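Local coordinates for protein 7,8-dihydro-6-hydroxymethylpterin pyrophosphokinase-dihydropteroate synthase (Plasmodium falciparum, PDB 6JWS) that probably catalyses two consecutive steps of folate biosynthesis, pyrophosphorylation of 6-hydroxymethyl-7,8-dihydropterin by ATP and condensation of the product with 4-aminobenzoate to 7,8-dihydropteroate, at residues N175-M180 against N215-F220; L395-D400 against V453-L458; Q586-L591 against I612-N617. The protein carries 1 engineered substitution. All coordinates share one frame; numbering follows the deposited sequence.

Contact 1 (N175-M180 against N215-F220); sequences NDPLSM and NDFTIF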
loop_
_atom_site.group_PDB
_atom_site.type_symbol
_atom_site.label_atom_id
_atom_site.label_comp_id
_atom_site.label_asym_id
_atom_site.label_seq_id
_atom_site.Cartn_x
_atom_site.Cartn_y
_atom_site.Cartn_z
ATOM N N ASN B 175 -50.318 -17.749 11.558
ATOM C CA ASN B 175 -51.356 -17.419 10.591
ATOM C C ASN B 175 -51.319 -15.953 10.165
ATOM O O ASN B 175 -51.763 -15.636 9.060
ATOM C CB ASN B 175 -52.757 -17.784 11.082
ATOM C CG ASN B 175 -52.973 -19.278 11.203
ATOM O OD1 ASN B 175 -52.521 -20.061 10.366
ATOM N ND2 ASN B 175 -53.670 -19.680 12.249
ATOM N N ASP B 176 -50.818 -15.064 11.038
ATOM C CA ASP B 176 -50.928 -13.636 10.780
ATOM C C ASP B 176 -49.872 -12.868 11.569
ATOM O O ASP B 176 -49.339 -13.375 12.560
ATOM C CB ASP B 176 -52.317 -13.117 11.167
ATOM C CG ASP B 176 -52.558 -13.232 12.660
ATOM O OD1 ASP B 176 -52.918 -14.344 13.106
ATOM O OD2 ASP B 176 -52.296 -12.241 13.380
ATOM N N PRO B 177 -49.569 -11.607 11.163
ATOM C CA PRO B 177 -48.590 -10.778 11.867
ATOM C C PRO B 177 -48.967 -10.426 13.301
ATOM O O PRO B 177 -48.088 -10.184 14.138
ATOM C CB PRO B 177 -48.430 -9.517 10.994
ATOM C CG PRO B 177 -49.630 -9.508 10.060
ATOM C CD PRO B 177 -50.083 -10.950 9.945
ATOM N N LEU B 178 -50.276 -10.403 13.591
ATOM C CA LEU B 178 -50.669 -10.104 14.963
ATOM C C LEU B 178 -50.351 -11.301 15.850
ATOM O O LEU B 178 -49.761 -11.132 16.910
ATOM C CB LEU B 178 -52.131 -9.655 15.061
ATOM C CG LEU B 178 -52.559 -9.171 16.448
ATOM C CD1 LEU B 178 -51.482 -8.318 17.099
ATOM C CD2 LEU B 178 -53.872 -8.408 16.387
ATOM N N SER B 179 -50.691 -12.512 15.391
ATOM C CA SER B 179 -50.299 -13.695 16.150
ATOM C C SER B 179 -48.773 -13.769 16.242
ATOM O O SER B 179 -48.226 -14.072 17.306
ATOM C CB SER B 179 -50.878 -14.980 15.602
ATOM O OG SER B 179 -52.164 -14.775 15.030
ATOM N N MET B 180 -48.087 -13.454 15.136
ATOM C CA MET B 180 -46.634 -13.525 15.154
ATOM C C MET B 180 -46.065 -12.556 16.185
ATOM O O MET B 180 -45.170 -12.920 16.954
ATOM C CB MET B 180 -46.004 -13.252 13.785
ATOM C CG MET B 180 -44.482 -13.293 13.843
ATOM S SD MET B 180 -43.768 -13.764 12.271
ATOM C CE MET B 180 -43.909 -12.209 11.403
ATOM N N ASN B 215 -45.786 -11.432 4.150
ATOM C CA ASN B 215 -46.328 -11.571 2.815
ATOM C C ASN B 215 -46.343 -10.185 2.176
ATOM O O ASN B 215 -45.478 -9.356 2.485
ATOM C CB ASN B 215 -47.651 -12.342 2.831
ATOM C CG ASN B 215 -47.468 -13.765 3.328
ATOM O OD1 ASN B 215 -46.370 -14.327 3.243
ATOM N ND2 ASN B 215 -48.526 -14.352 3.870
ATOM N N ASP B 216 -47.342 -9.949 1.313
ATOM C CA ASP B 216 -47.486 -8.687 0.606
ATOM C C ASP B 216 -48.513 -7.796 1.307
ATOM O O ASP B 216 -49.045 -6.877 0.695
ATOM C CB ASP B 216 -47.898 -8.939 -0.844
ATOM C CG ASP B 216 -49.237 -9.656 -0.948
ATOM O OD1 ASP B 216 -49.793 -10.040 0.107
ATOM O OD2 ASP B 216 -49.725 -9.813 -2.079
ATOM N N PHE B 217 -48.780 -8.060 2.591
ATOM C CA PHE B 217 -49.846 -7.369 3.308
ATOM C C PHE B 217 -49.475 -5.907 3.564
ATOM O O PHE B 217 -48.311 -5.576 3.802
ATOM C CB PHE B 217 -50.143 -8.027 4.662
ATOM C CG PHE B 217 -50.620 -9.460 4.626
ATOM C CD1 PHE B 217 -51.024 -10.058 3.443
ATOM C CD2 PHE B 217 -50.693 -10.202 5.796
ATOM C CE1 PHE B 217 -51.437 -11.382 3.416
ATOM C CE2 PHE B 217 -51.112 -11.526 5.770
ATOM C CZ PHE B 217 -51.485 -12.111 4.581
ATOM N N THR B 218 -50.504 -5.052 3.556
ATOM C CA THR B 218 -50.409 -3.670 3.992
ATOM C C THR B 218 -51.429 -3.461 5.108
ATOM O O THR B 218 -52.629 -3.411 4.847
ATOM C CB THR B 218 -50.730 -2.720 2.832
ATOM O OG1 THR B 218 -49.977 -3.074 1.674
ATOM C CG2 THR B 218 -50.493 -1.266 3.181
ATOM N N ILE B 219 -50.937 -3.324 6.343
ATOM C CA ILE B 219 -51.776 -3.299 7.530
ATOM C C ILE B 219 -51.370 -2.116 8.407
ATOM O O ILE B 219 -50.180 -1.844 8.559
ATOM C CB ILE B 219 -51.625 -4.631 8.296
ATOM C CG1 ILE B 219 -52.329 -5.772 7.561
ATOM C CG2 ILE B 219 -52.079 -4.505 9.745
ATOM C CD1 ILE B 219 -51.691 -7.118 7.782
ATOM N N PHE B 220 -52.375 -1.421 8.973
ATOM C CA PHE B 220 -52.177 -0.504 10.086
ATOM C C PHE B 220 -53.382 -0.598 11.020
ATOM O O PHE B 220 -54.478 -0.178 10.661
ATOM C CB PHE B 220 -51.904 0.932 9.611
ATOM C CG PHE B 220 -51.178 1.796 10.619
ATOM C CD1 PHE B 220 -51.856 2.405 11.665
ATOM C CD2 PHE B 220 -49.800 1.980 10.539
ATOM C CE1 PHE B 220 -51.176 3.178 12.602
ATOM C CE2 PHE B 220 -49.121 2.749 11.473
ATOM C CZ PHE B 220 -49.809 3.352 12.505
#

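Contact 2 (L395-D400 against V453-L458); sequences LNVNYD and VPVLQL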
loop_
_atom_site.group_PDB
_atom_site.type_symbol
_atom_site.label_atom_id
_atom_site.label_comp_id
_atom_site.label_asym_id
_atom_site.label_seq_id
_atom_site.Cartn_x
_atom_site.Cartn_y
_atom_site.Cartn_z
ATOM N N LEU B 395 -1.491 -25.975 11.314
ATOM C CA LEU B 395 -0.974 -27.216 11.871
ATOM C C LEU B 395 -1.449 -28.386 11.014
ATOM O O LEU B 395 -2.581 -28.823 11.135
ATOM C CB LEU B 395 -1.432 -27.396 13.322
ATOM C CG LEU B 395 -0.902 -28.678 13.966
ATOM C CD1 LEU B 395 0.587 -28.563 14.250
ATOM C CD2 LEU B 395 -1.648 -28.994 15.252
ATOM N N ASN B 396 -0.574 -28.868 10.140
ATOM C CA ASN B 396 -0.848 -30.042 9.335
ATOM C C ASN B 396 -0.191 -31.239 10.020
ATOM O O ASN B 396 1.033 -31.338 10.053
ATOM C CB ASN B 396 -0.318 -29.874 7.909
ATOM C CG ASN B 396 -0.450 -31.129 7.066
ATOM O OD1 ASN B 396 -1.330 -31.952 7.286
ATOM N ND2 ASN B 396 0.400 -31.266 6.062
ATOM N N VAL B 397 -1.019 -32.129 10.576
ATOM C CA VAL B 397 -0.508 -33.202 11.413
ATOM C C VAL B 397 0.315 -34.185 10.572
ATOM O O VAL B 397 1.423 -34.553 10.970
ATOM C CB VAL B 397 -1.613 -33.860 12.256
ATOM C CG1 VAL B 397 -1.067 -35.040 13.069
ATOM C CG2 VAL B 397 -2.269 -32.825 13.164
ATOM N N ASN B 398 -0.193 -34.532 9.385
ATOM C CA ASN B 398 0.555 -35.320 8.418
ATOM C C ASN B 398 1.973 -34.777 8.261
ATOM O O ASN B 398 2.940 -35.521 8.438
ATOM C CB ASN B 398 -0.102 -35.317 7.039
ATOM C CG ASN B 398 -0.762 -36.631 6.690
ATOM O OD1 ASN B 398 -1.990 -36.713 6.636
ATOM N ND2 ASN B 398 0.038 -37.658 6.445
ATOM N N TYR B 399 2.084 -33.494 7.881
ATOM C CA TYR B 399 3.385 -32.891 7.648
ATOM C C TYR B 399 4.223 -32.970 8.916
ATOM O O TYR B 399 5.350 -33.437 8.882
ATOM C CB TYR B 399 3.302 -31.425 7.210
ATOM C CG TYR B 399 4.640 -30.842 6.825
ATOM C CD1 TYR B 399 5.184 -31.061 5.562
ATOM C CD2 TYR B 399 5.383 -30.089 7.723
ATOM C CE1 TYR B 399 6.420 -30.540 5.196
ATOM C CE2 TYR B 399 6.619 -29.552 7.370
ATOM C CZ TYR B 399 7.140 -29.777 6.104
ATOM O OH TYR B 399 8.358 -29.252 5.757
ATOM N N ASP B 400 3.643 -32.515 10.022
ATOM C CA ASP B 400 4.329 -32.338 11.289
ATOM C C ASP B 400 4.945 -33.656 11.773
ATOM O O ASP B 400 5.945 -33.629 12.488
ATOM C CB ASP B 400 3.351 -31.788 12.329
ATOM C CG ASP B 400 3.876 -30.615 13.135
ATOM O OD1 ASP B 400 4.092 -29.527 12.523
ATOM O OD2 ASP B 400 4.048 -30.788 14.376
ATOM N N VAL B 453 -8.212 -35.769 15.905
ATOM C CA VAL B 453 -8.986 -35.701 17.140
ATOM C C VAL B 453 -8.073 -35.821 18.369
ATOM O O VAL B 453 -8.169 -34.976 19.261
ATOM C CB VAL B 453 -10.219 -36.633 17.169
ATOM C CG1 VAL B 453 -10.865 -36.659 18.549
ATOM C CG2 VAL B 453 -11.261 -36.220 16.125
ATOM N N PRO B 454 -7.134 -36.805 18.472
ATOM C CA PRO B 454 -6.272 -36.904 19.658
ATOM C C PRO B 454 -5.535 -35.591 19.939
ATOM O O PRO B 454 -5.475 -35.133 21.090
ATOM C CB PRO B 454 -5.301 -38.073 19.353
ATOM C CG PRO B 454 -6.043 -38.906 18.308
ATOM C CD PRO B 454 -6.864 -37.897 17.514
ATOM N N VAL B 455 -4.997 -34.976 18.875
ATOM C CA VAL B 455 -4.300 -33.704 19.005
ATOM C C VAL B 455 -5.229 -32.665 19.624
ATOM O O VAL B 455 -4.848 -31.984 20.583
ATOM C CB VAL B 455 -3.748 -33.206 17.660
ATOM C CG1 VAL B 455 -3.329 -31.746 17.757
ATOM C CG2 VAL B 455 -2.573 -34.066 17.203
ATOM N N LEU B 456 -6.456 -32.574 19.096
ATOM C CA LEU B 456 -7.371 -31.539 19.557
ATOM C C LEU B 456 -7.777 -31.795 21.001
ATOM O O LEU B 456 -8.003 -30.826 21.734
ATOM C CB LEU B 456 -8.601 -31.459 18.649
ATOM C CG LEU B 456 -8.388 -30.727 17.324
ATOM C CD1 LEU B 456 -9.607 -30.855 16.427
ATOM C CD2 LEU B 456 -8.032 -29.266 17.559
ATOM N N GLN B 457 -7.915 -33.089 21.360
ATOM C CA GLN B 457 -8.254 -33.527 22.709
ATOM C C GLN B 457 -7.147 -33.136 23.694
ATOM O O GLN B 457 -7.430 -32.585 24.749
ATOM C CB GLN B 457 -8.518 -35.038 22.735
ATOM C CG GLN B 457 -9.974 -35.408 22.483
ATOM C CD GLN B 457 -10.189 -36.845 22.073
ATOM O OE1 GLN B 457 -9.259 -37.580 21.729
ATOM N NE2 GLN B 457 -11.450 -37.251 22.071
ATOM N N LEU B 458 -5.888 -33.410 23.345
ATOM C CA LEU B 458 -4.749 -33.043 24.174
ATOM C C LEU B 458 -4.656 -31.518 24.306
ATOM O O LEU B 458 -4.390 -31.002 25.394
ATOM C CB LEU B 458 -3.481 -33.663 23.567
ATOM C CG LEU B 458 -2.175 -33.446 24.342
ATOM C CD1 LEU B 458 -2.293 -33.932 25.778
ATOM C CD2 LEU B 458 -1.002 -34.139 23.663
#

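Contact 3 (Q586-L591 against I612-N617); sequences QSIKLL and IAHCMN. With ACT (acetate ion), chain N.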
loop_
_atom_site.group_PDB
_atom_site.type_symbol
_atom_site.label_atom_id
_atom_site.label_comp_id
_atom_site.label_asym_id
_atom_site.label_seq_id
_atom_site.Cartn_x
_atom_site.Cartn_y
_atom_site.Cartn_z
ATOM N N GLN B 586 -2.634 -17.194 -12.668
ATOM C CA GLN B 586 -4.035 -17.087 -12.279
ATOM C C GLN B 586 -4.127 -16.804 -10.790
ATOM O O GLN B 586 -4.955 -16.006 -10.371
ATOM C CB GLN B 586 -4.851 -18.327 -12.674
ATOM C CG GLN B 586 -4.994 -18.486 -14.180
ATOM C CD GLN B 586 -5.632 -19.793 -14.592
ATOM O OE1 GLN B 586 -5.264 -20.861 -14.090
ATOM N NE2 GLN B 586 -6.569 -19.729 -15.541
ATOM N N SER B 587 -3.273 -17.471 -10.007
ATOM C CA SER B 587 -3.163 -17.184 -8.586
ATOM C C SER B 587 -2.856 -15.698 -8.392
ATOM O O SER B 587 -3.530 -15.025 -7.617
ATOM C CB SER B 587 -2.113 -18.066 -7.922
ATOM O OG SER B 587 -2.594 -19.390 -7.781
ATOM N N ILE B 588 -1.909 -15.168 -9.175
ATOM C CA ILE B 588 -1.547 -13.756 -9.086
ATOM C C ILE B 588 -2.739 -12.886 -9.469
ATOM O O ILE B 588 -3.035 -11.879 -8.818
ATOM C CB ILE B 588 -0.288 -13.444 -9.927
ATOM C CG1 ILE B 588 0.963 -13.990 -9.239
ATOM C CG2 ILE B 588 -0.158 -11.950 -10.149
ATOM C CD1 ILE B 588 2.040 -14.516 -10.200
ATOM N N LYS B 589 -3.439 -13.304 -10.529
ATOM C CA LYS B 589 -4.542 -12.504 -11.021
ATOM C C LYS B 589 -5.648 -12.423 -9.978
ATOM O O LYS B 589 -6.242 -11.364 -9.808
ATOM C CB LYS B 589 -5.111 -13.036 -12.337
ATOM C CG LYS B 589 -6.186 -12.130 -12.950
ATOM C CD LYS B 589 -6.149 -12.165 -14.452
ATOM C CE LYS B 589 -7.445 -11.703 -15.085
ATOM N NZ LYS B 589 -7.641 -10.244 -14.903
ATOM N N LEU B 590 -5.912 -13.536 -9.282
ATOM C CA LEU B 590 -6.910 -13.505 -8.230
ATOM C C LEU B 590 -6.519 -12.483 -7.156
ATOM O O LEU B 590 -7.387 -11.773 -6.669
ATOM C CB LEU B 590 -7.083 -14.915 -7.639
ATOM C CG LEU B 590 -7.832 -15.898 -8.543
ATOM C CD1 LEU B 590 -7.660 -17.318 -8.054
ATOM C CD2 LEU B 590 -9.315 -15.539 -8.661
ATOM N N LEU B 591 -5.231 -12.446 -6.774
ATOM C CA LEU B 591 -4.700 -11.468 -5.819
ATOM C C LEU B 591 -4.845 -10.045 -6.366
ATOM O O LEU B 591 -5.278 -9.155 -5.641
ATOM C CB LEU B 591 -3.233 -11.777 -5.483
ATOM C CG LEU B 591 -3.002 -13.001 -4.594
ATOM C CD1 LEU B 591 -1.513 -13.309 -4.517
ATOM C CD2 LEU B 591 -3.530 -12.748 -3.193
ATOM N N ILE B 612 4.389 -18.402 -5.475
ATOM C CA ILE B 612 5.313 -17.409 -4.932
ATOM C C ILE B 612 6.677 -17.498 -5.633
ATOM O O ILE B 612 7.203 -16.481 -6.076
ATOM C CB ILE B 612 5.472 -17.527 -3.404
ATOM C CG1 ILE B 612 4.129 -17.437 -2.666
ATOM C CG2 ILE B 612 6.468 -16.479 -2.926
ATOM C CD1 ILE B 612 4.230 -17.567 -1.167
ATOM N N ALA B 613 7.235 -18.717 -5.746
ATOM C CA ALA B 613 8.516 -18.956 -6.405
ATOM C C ALA B 613 8.494 -18.467 -7.847
ATOM O O ALA B 613 9.509 -18.017 -8.353
ATOM C CB ALA B 613 8.891 -20.415 -6.358
ATOM N N HIS B 614 7.322 -18.503 -8.480
ATOM C CA HIS B 614 7.186 -18.129 -9.874
ATOM C C HIS B 614 7.337 -16.619 -10.026
ATOM O O HIS B 614 7.456 -16.112 -11.144
ATOM C CB HIS B 614 5.809 -18.607 -10.341
ATOM C CG HIS B 614 5.357 -18.148 -11.681
ATOM N ND1 HIS B 614 5.586 -18.893 -12.832
ATOM C CD2 HIS B 614 4.625 -17.077 -12.056
ATOM C CE1 HIS B 614 5.036 -18.286 -13.876
ATOM N NE2 HIS B 614 4.445 -17.152 -13.425
ATOM N N CYS B 615 7.248 -15.897 -8.903
ATOM C CA CYS B 615 7.385 -14.446 -8.903
ATOM C C CYS B 615 8.861 -14.025 -8.920
ATOM O O CYS B 615 9.148 -12.890 -9.267
ATOM C CB CYS B 615 6.760 -13.838 -7.652
ATOM S SG CYS B 615 4.955 -13.951 -7.596
ATOM N N MET B 616 9.777 -14.913 -8.506
ATOM C CA MET B 616 11.182 -14.576 -8.301
ATOM C C MET B 616 11.935 -14.567 -9.628
ATOM O O MET B 616 11.776 -15.477 -10.439
ATOM C CB MET B 616 11.901 -15.608 -7.430
ATOM C CG MET B 616 11.283 -15.891 -6.073
ATOM S SD MET B 616 10.944 -14.404 -5.141
ATOM C CE MET B 616 10.066 -15.056 -3.721
ATOM N N ASN B 617 12.804 -13.558 -9.799
ATOM C CA ASN B 617 13.852 -13.571 -10.811
ATOM C C ASN B 617 15.080 -14.299 -10.250
ATOM O O ASN B 617 15.313 -15.439 -10.692
ATOM C CB ASN B 617 14.252 -12.156 -11.239
ATOM C CG ASN B 617 13.128 -11.377 -11.892
ATOM O OD1 ASN B 617 13.269 -10.909 -13.020
ATOM N ND2 ASN B 617 12.008 -11.222 -11.198
HETATM C C ACT N . -6.821 -16.756 -17.149
HETATM O O ACT N . -7.914 -17.314 -16.977
HETATM O OXT ACT N . -6.580 -15.587 -16.787
HETATM C CH3 ACT N . -5.691 -17.550 -17.856
#

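Contact 1 (N175-M180 against N215-F220)
Pro177 sits against both Phe217 and Ile219, and this one proline ring, buried at the first turn of helix 177-190, supplies nearly all of its segment's side of the touch. Its CG meets the far methyl of Ile219, with Pro177 CG 3.9 Å from Ile219 CD1, while the neighbouring ring carbon turns to the phenylalanine, Pro177 CD lying 4.3 Å from Phe217 CD2. That second approach is made at the rim of the aromatic ring, close to its plane, so the proline does not stack on a face. One face of the Phe217 ring is covered from within its own segment by Asn215 CB, 3.9 Å above the plane and shifted toward the rim. In Ile219 the CG1 branch lies beside the backbone N (chi1 -73°), anti to the carbonyl carbon, and CD1 extends it further, which carries the methyl across to the proline at a slant. These residues belong to the HPPK part of the chain: the proline opens the helix that follows sheet strand 163-172, and the partners lie on the connection from edge strand 208-214 into the short strand 219-221, which pairs antiparallel with strand 316-318. Pro177 also packs on Phe214 of the edge strand and on Leu316 and Ile318, so that it joins the start of the helix to the sheet edge and the small two-stranded ribbon. The bound ATP is about 7 Å from its side chain, and Ile211, one of the nucleotide-binding residues, about 4 Å side chain to side chain. Just before the proline, Asp176 is the N-cap of the helix: Ser179 N donates to Asp176 OD2, although the exact placement of the carboxylate is doubtful. The backbone adds Met180 N to Asp176 O at 2.9 Å.

Contact 2 (L395-D400 against V453-L458)
Val455 points its two methyls at two different residues, one for each. CG1 goes to the leucine, Leu395 CD2 lying 4.1 Å from Val455 CG1, and CG2 goes to the other valine, with Val397 CG2 and Val455 CG2 4.2 Å apart. The split follows from the valine's rotation: CG1 is anti to the backbone N (chi1 166°) and CG2 anti to the carbonyl carbon, so the methyls fork toward the end of the strand and the start of the helix that follows it. Leu395 comes in at an angle to the valine rather than alongside, and touches with the CD2 branch. All three side chains are buried, and the contact is wholly apolar. Ile431 of the adjacent strand 428-432 touches all three of them, and Ala414 and Met418 of helix 411-424 close in on Val455 and Leu395 respectively. In the first turn of helix 397-402, Asp400 N bonds to Asn396 O at 2.9 Å. The end of strand 390-396 and the start of helix 397-402 thus meet helix 448-464 through side chains beside a parallel strand, the layering of inner strands and outer helices that marks the TIM barrel of dihydropteroate synthases.

Contact 3 (Q586-L591 against I612-N617)
In the outer, helical layer of the pterin-binding TIM barrel, close to the second subunit, helix 584-592 meets the turn that leaves helix 610-613. Ile588 makes the contact from the helix with a single methyl: its CD1 lies 3.9 Å from Cys615 SG and 4.1 Å from His614 CD2. It reaches the imidazole at the edge, near the ring plane, and the two side chains cross at about a right angle. His614 gets there because its CG is anti to the backbone N (chi1 171°), and its NE2 is hydrogen-bonded to Asp585, just ahead of Gln586, which ties the ring to the same helix that Ile588 comes from. A type I beta turn from Ala613 to Met616 sets the histidine and cysteine side by side, Met616 N bonding to Ala613 O at 3.1 Å. The family fold alternates strands and helices round the barrel; one segment here lies on helix 584-592, the other runs from the end of the short helix 610-613 into a turn, and strand 603-604 comes between them in the chain. Lys702 of the second subunit packs on both Ile588 and Cys615, so the contact reaches the dimer interface. On another side of helix 584-592, Gln586 NE2 donates to O of an acetate, probably from the crystallisation liquor, at 3.1 Å and an angle of 162°. Gln586 NE2 also donates to Thr542 O, while its OE1 accepts from Lys583 N.

How the contacts relate
Along the chain the three contacts follow one another, each closing before the next opens. Contact 1 lies in the HPPK part, near the bound ATP; contacts 2 and 3 both fall in the pterin-binding TIM barrel, on the opposite side of the chain's centre. The distances show the division: contact 1 is centred about 53 Å from contact 2 and 55 Å from contact 3, whereas contacts 2 and 3 have centres about 30 Å apart and nearest atoms about 14 Å apart. Of those two, only contact 2 includes a barrel strand; contact 3 joins a helix and a turn outside the sheet. This spacing is consistent with one polypeptide carrying distinct HPPK and DHPS parts that probably act in consecutive steps.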